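Local structure of 3-oxoacyl-[acyl-carrier-protein] synthase 3 (Micrococcus luteus NCTC 2665, 4EWP) at residues Pro183-Trp197 with Ala338-Pro350. The protein probably catalyses the condensation of acetyl-CoA with malonyl-ACP that initiates fatty acid synthesis, working as a homodimer. Residues are numbered along the deposited sequence; the frame is centred on the assembly and turned at random.
Sequences PGISPSVWGSDGERW and AGLVYGAQVVRLP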
loop_
_atom_site.group_PDB
_atom_site.type_symbol
_atom_site.label_atom_id
_atom_site.label_comp_id
_atom_site.label_asym_id
_atom_site.label_seq_id
_atom_site.Cartn_x
_atom_site.Cartn_y
_atom_site.Cartn_z
ATOM N N PRO A 183 -23.552 4.030 -14.215
ATOM C CA PRO A 183 -22.256 3.342 -14.285
ATOM C C PRO A 183 -21.214 4.187 -15.015
ATOM O O PRO A 183 -21.402 4.491 -16.190
ATOM C CB PRO A 183 -22.568 2.099 -15.125
ATOM C CG PRO A 183 -24.026 1.872 -14.948
ATOM C CD PRO A 183 -24.640 3.232 -14.809
ATOM N N GLY A 184 -20.136 4.553 -14.331
ATOM C CA GLY A 184 -19.063 5.318 -14.944
ATOM C C GLY A 184 -17.725 4.600 -14.939
ATOM O O GLY A 184 -16.773 5.055 -15.583
ATOM N N ILE A 185 -17.657 3.474 -14.228
ATOM C CA ILE A 185 -16.437 2.660 -14.156
ATOM C C ILE A 185 -16.793 1.182 -14.340
ATOM O O ILE A 185 -17.540 0.601 -13.545
ATOM C CB ILE A 185 -15.724 2.847 -12.797
ATOM C CG1 ILE A 185 -15.432 4.326 -12.533
ATOM C CG2 ILE A 185 -14.446 2.029 -12.719
ATOM C CD1 ILE A 185 -14.709 4.584 -11.220
ATOM N N SER A 186 -16.268 0.575 -15.391
ATOM C CA SER A 186 -16.571 -0.820 -15.694
ATOM C C SER A 186 -15.815 -1.753 -14.744
ATOM O O SER A 186 -14.859 -1.327 -14.092
ATOM C CB SER A 186 -16.203 -1.136 -17.145
ATOM O OG SER A 186 -14.798 -1.281 -17.290
ATOM N N PRO A 187 -16.240 -3.027 -14.668
ATOM C CA PRO A 187 -15.642 -3.962 -13.699
ATOM C C PRO A 187 -14.153 -4.115 -13.930
ATOM O O PRO A 187 -13.721 -4.362 -15.062
ATOM C CB PRO A 187 -16.358 -5.293 -13.981
ATOM C CG PRO A 187 -17.655 -4.896 -14.674
ATOM C CD PRO A 187 -17.325 -3.642 -15.458
ATOM N N SER A 188 -13.367 -3.969 -12.868
ATOM C CA SER A 188 -11.923 -4.025 -13.028
ATOM C C SER A 188 -11.445 -5.392 -13.503
ATOM O O SER A 188 -11.957 -6.427 -13.085
ATOM C CB SER A 188 -11.215 -3.638 -11.732
ATOM O OG SER A 188 -11.287 -2.236 -11.527
ATOM N N VAL A 189 -10.464 -5.373 -14.398
ATOM C CA VAL A 189 -9.724 -6.572 -14.783
ATOM C C VAL A 189 -8.279 -6.373 -14.304
ATOM O O VAL A 189 -7.522 -5.573 -14.864
ATOM C CB VAL A 189 -9.757 -6.801 -16.306
ATOM C CG1 VAL A 189 -8.939 -8.053 -16.673
ATOM C CG2 VAL A 189 -11.209 -6.936 -16.780
ATOM N N TRP A 190 -7.918 -7.050 -13.223
ATOM C CA TRP A 190 -6.639 -6.774 -12.609
ATOM C C TRP A 190 -6.057 -8.061 -12.055
ATOM O O TRP A 190 -6.791 -9.011 -11.737
ATOM C CB TRP A 190 -6.737 -5.644 -11.560
ATOM C CG TRP A 190 -7.736 -5.874 -10.424
ATOM C CD1 TRP A 190 -8.874 -6.617 -10.469
ATOM C CD2 TRP A 190 -7.655 -5.349 -9.091
ATOM N NE1 TRP A 190 -9.507 -6.601 -9.244
ATOM C CE2 TRP A 190 -8.779 -5.824 -8.382
ATOM C CE3 TRP A 190 -6.741 -4.524 -8.430
ATOM C CZ2 TRP A 190 -9.021 -5.495 -7.042
ATOM C CZ3 TRP A 190 -6.973 -4.205 -7.094
ATOM C CH2 TRP A 190 -8.105 -4.689 -6.414
ATOM N N GLY A 191 -4.735 -8.114 -11.972
ATOM C CA GLY A 191 -4.084 -9.352 -11.578
ATOM C C GLY A 191 -2.605 -9.200 -11.329
ATOM O O GLY A 191 -2.063 -8.088 -11.328
ATOM N N SER A 192 -1.948 -10.338 -11.129
ATOM C CA SER A 192 -0.547 -10.372 -10.765
ATOM C C SER A 192 0.077 -11.638 -11.327
ATOM O O SER A 192 -0.609 -12.622 -11.595
ATOM C CB SER A 192 -0.394 -10.386 -9.238
ATOM O OG SER A 192 -0.712 -11.679 -8.720
ATOM N N ASP A 193 1.387 -11.612 -11.503
ATOM C CA ASP A 193 2.125 -12.851 -11.709
ATOM C C ASP A 193 3.447 -12.752 -10.991
ATOM O O ASP A 193 4.452 -12.328 -11.567
ATOM C CB ASP A 193 2.347 -13.166 -13.190
ATOM C CG ASP A 193 3.082 -14.488 -13.392
ATOM O OD1 ASP A 193 3.408 -15.160 -12.387
ATOM O OD2 ASP A 193 3.342 -14.855 -14.552
ATOM N N GLY A 194 3.434 -13.128 -9.717
ATOM C CA GLY A 194 4.623 -13.063 -8.898
ATOM C C GLY A 194 5.718 -14.013 -9.349
ATOM O O GLY A 194 6.860 -13.905 -8.891
ATOM N N GLU A 195 5.395 -14.969 -10.218
ATOM C CA GLU A 195 6.453 -15.843 -10.714
ATOM C C GLU A 195 7.495 -14.985 -11.419
ATOM O O GLU A 195 8.662 -15.363 -11.520
ATOM C CB GLU A 195 5.939 -16.921 -11.671
ATOM C CG GLU A 195 7.089 -17.752 -12.242
ATOM C CD GLU A 195 6.640 -18.900 -13.130
ATOM O OE1 GLU A 195 5.691 -19.622 -12.758
ATOM O OE2 GLU A 195 7.247 -19.081 -14.205
ATOM N N ARG A 196 7.066 -13.816 -11.890
ATOM C CA ARG A 196 7.939 -12.965 -12.679
ATOM C C ARG A 196 8.304 -11.716 -11.904
ATOM O O ARG A 196 8.538 -10.652 -12.490
ATOM C CB ARG A 196 7.288 -12.645 -14.030
ATOM C CG ARG A 196 6.992 -13.921 -14.839
ATOM C CD ARG A 196 6.296 -13.657 -16.170
ATOM N NE ARG A 196 7.139 -12.847 -17.046
ATOM C CZ ARG A 196 7.158 -12.935 -18.372
ATOM N NH1 ARG A 196 6.377 -13.809 -18.989
ATOM N NH2 ARG A 196 7.963 -12.150 -19.079
ATOM N N TRP A 197 8.368 -11.866 -10.579
ATOM C CA TRP A 197 8.686 -10.754 -9.669
ATOM C C TRP A 197 9.983 -10.035 -10.053
ATOM O O TRP A 197 10.087 -8.817 -9.926
ATOM C CB TRP A 197 8.766 -11.283 -8.229
ATOM C CG TRP A 197 8.764 -10.264 -7.105
ATOM C CD1 TRP A 197 7.669 -9.675 -6.526
ATOM C CD2 TRP A 197 9.907 -9.791 -6.361
ATOM N NE1 TRP A 197 8.062 -8.841 -5.498
ATOM C CE2 TRP A 197 9.427 -8.899 -5.375
ATOM C CE3 TRP A 197 11.282 -10.018 -6.449
ATOM C CZ2 TRP A 197 10.278 -8.233 -4.495
ATOM C CZ3 TRP A 197 12.126 -9.359 -5.564
ATOM C CH2 TRP A 197 11.620 -8.477 -4.603
ATOM N N ALA A 338 6.042 -3.653 -12.368
ATOM C CA ALA A 338 6.785 -4.588 -11.518
ATOM C C ALA A 338 5.869 -5.436 -10.618
ATOM O O ALA A 338 4.921 -4.930 -10.018
ATOM C CB ALA A 338 7.810 -3.835 -10.677
ATOM N N GLY A 339 6.147 -6.730 -10.535
ATOM C CA GLY A 339 5.305 -7.611 -9.747
ATOM C C GLY A 339 5.377 -9.063 -10.174
ATOM O O GLY A 339 5.821 -9.923 -9.402
ATOM N N LEU A 340 4.929 -9.355 -11.397
ATOM C CA LEU A 340 4.332 -8.366 -12.280
ATOM C C LEU A 340 2.876 -8.129 -11.853
ATOM O O LEU A 340 2.228 -9.027 -11.321
ATOM C CB LEU A 340 4.395 -8.876 -13.720
ATOM C CG LEU A 340 5.773 -8.980 -14.403
ATOM C CD1 LEU A 340 5.724 -9.854 -15.661
ATOM C CD2 LEU A 340 6.299 -7.594 -14.746
ATOM N N VAL A 341 2.375 -6.916 -12.067
ATOM C CA VAL A 341 0.971 -6.613 -11.795
ATOM C C VAL A 341 0.355 -5.785 -12.924
ATOM O O VAL A 341 1.064 -5.087 -13.653
ATOM C CB VAL A 341 0.770 -5.875 -10.445
ATOM C CG1 VAL A 341 1.165 -6.774 -9.274
ATOM C CG2 VAL A 341 1.544 -4.548 -10.423
ATOM N N TYR A 342 -0.968 -5.865 -13.053
ATOM C CA TYR A 342 -1.703 -5.097 -14.053
ATOM C C TYR A 342 -3.129 -4.787 -13.599
ATOM O O TYR A 342 -3.705 -5.515 -12.799
ATOM C CB TYR A 342 -1.771 -5.876 -15.360
ATOM C CG TYR A 342 -2.434 -7.231 -15.233
ATOM C CD1 TYR A 342 -1.680 -8.389 -15.071
ATOM C CD2 TYR A 342 -3.815 -7.352 -15.274
ATOM C CE1 TYR A 342 -2.287 -9.633 -14.965
ATOM C CE2 TYR A 342 -4.428 -8.585 -15.167
ATOM C CZ TYR A 342 -3.660 -9.720 -15.009
ATOM O OH TYR A 342 -4.284 -10.944 -14.905
ATOM N N GLY A 343 -3.704 -3.723 -14.147
ATOM C CA GLY A 343 -5.086 -3.374 -13.871
ATOM C C GLY A 343 -5.687 -2.587 -15.029
ATOM O O GLY A 343 -4.993 -1.769 -15.655
ATOM N N ALA A 344 -6.965 -2.840 -15.323
ATOM C CA ALA A 344 -7.652 -2.152 -16.408
ATOM C C ALA A 344 -9.130 -1.900 -16.122
ATOM O O ALA A 344 -9.790 -2.710 -15.462
ATOM C CB ALA A 344 -7.507 -2.943 -17.721
ATOM N N GLN A 345 -9.642 -0.795 -16.664
ATOM C CA GLN A 345 -11.063 -0.451 -16.604
ATOM C C GLN A 345 -11.464 0.341 -17.833
ATOM O O GLN A 345 -10.641 1.024 -18.445
ATOM C CB GLN A 345 -11.374 0.439 -15.391
ATOM C CG GLN A 345 -11.080 -0.160 -14.062
ATOM C CD GLN A 345 -9.723 0.247 -13.523
ATOM O OE1 GLN A 345 -9.014 1.072 -14.106
ATOM N NE2 GLN A 345 -9.356 -0.331 -12.390
ATOM N N VAL A 346 -12.740 0.287 -18.174
ATOM C CA VAL A 346 -13.294 1.291 -19.068
ATOM C C VAL A 346 -13.956 2.360 -18.197
ATOM O O VAL A 346 -14.695 2.051 -17.246
ATOM C CB VAL A 346 -14.278 0.686 -20.070
ATOM C CG1 VAL A 346 -14.975 1.784 -20.856
ATOM C CG2 VAL A 346 -13.533 -0.287 -21.015
ATOM N N VAL A 347 -13.646 3.616 -18.478
ATOM C CA VAL A 347 -14.177 4.695 -17.664
ATOM C C VAL A 347 -14.816 5.771 -18.525
ATOM O O VAL A 347 -14.365 6.037 -19.627
ATOM C CB VAL A 347 -13.103 5.337 -16.758
ATOM C CG1 VAL A 347 -12.500 4.294 -15.802
ATOM C CG2 VAL A 347 -12.025 6.026 -17.588
ATOM N N ARG A 348 -15.891 6.362 -18.012
ATOM C CA ARG A 348 -16.494 7.544 -18.609
ATOM C C ARG A 348 -15.671 8.764 -18.195
ATOM O O ARG A 348 -15.583 9.085 -17.011
ATOM C CB ARG A 348 -17.924 7.677 -18.108
ATOM C CG ARG A 348 -18.739 8.737 -18.815
ATOM C CD ARG A 348 -20.148 8.243 -19.063
ATOM N NE ARG A 348 -20.314 7.869 -20.463
ATOM C CZ ARG A 348 -20.867 6.734 -20.880
ATOM N NH1 ARG A 348 -21.317 5.846 -19.998
ATOM N NH2 ARG A 348 -20.966 6.488 -22.182
ATOM N N LEU A 349 -15.062 9.450 -19.159
ATOM C CA LEU A 349 -14.159 10.546 -18.819
ATOM C C LEU A 349 -14.916 11.708 -18.197
ATOM O O LEU A 349 -16.032 12.022 -18.615
ATOM C CB LEU A 349 -13.388 11.009 -20.045
ATOM C CG LEU A 349 -12.466 9.973 -20.690
ATOM C CD1 LEU A 349 -12.101 10.394 -22.126
ATOM C CD2 LEU A 349 -11.235 9.772 -19.842
ATOM N N PRO A 350 -14.311 12.352 -17.189
ATOM C CA PRO A 350 -14.931 13.476 -16.459
ATOM C C PRO A 350 -15.161 14.717 -17.322
ATOM O O PRO A 350 -14.398 14.906 -18.267
ATOM C CB PRO A 350 -13.920 13.785 -15.348
ATOM C CG PRO A 350 -12.600 13.178 -15.823
ATOM C CD PRO A 350 -12.987 11.984 -16.653
HETATM O O HOH W 1 -15.798 7.542 -14.859
HETATM O O HOH W 2 8.560 -7.755 -11.714
#
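Tyr-342 lays one face of its ring over the backbone of Gly-191, whose CA sits 3.8 Å from the ring centroid in a CH-pi contact while its N lies over the rim. The ring reaches this place because CG stands between the backbone N and the carbonyl carbon (chi1 59°), folding it back across the neighbouring strand; a side chain on Gly-191 would run into the phenol. Replacing the tyrosine by an alanine would probably uncover the Gly-191 backbone and open a gap beside Met-251 of helix 240-262. Beneath the ring the two residues form an antiparallel hydrogen-bonded pair, Gly-191 N to Tyr-342 O 2.9 Å and Tyr-342 N to Gly-191 O 3.0 Å. Where the register shifts by one between Val-189 and Ile-185, serine hydroxyls add to the backbone bonds: Ser-186 OG accepts from Val-346 N at 2.7 Å, and Gln-345 NE2 donates in its amide plane to Ser-188 OG at 2.8 Å. NE2 also donates to Cys-127 O, and OE1 accepts from Gln-333 NE2. Helices 125-138 and 240-262 pack on the pair, and Ser-192 hydrogen-bonds the second subunit through its backbone and through OG to that subunit's Ala-114 O. Strand 189-192 is thus outermost, within its chain, in the C-terminal five-stranded mixed sheet of the thiolase fold, paired with its final strand at the dimer interface.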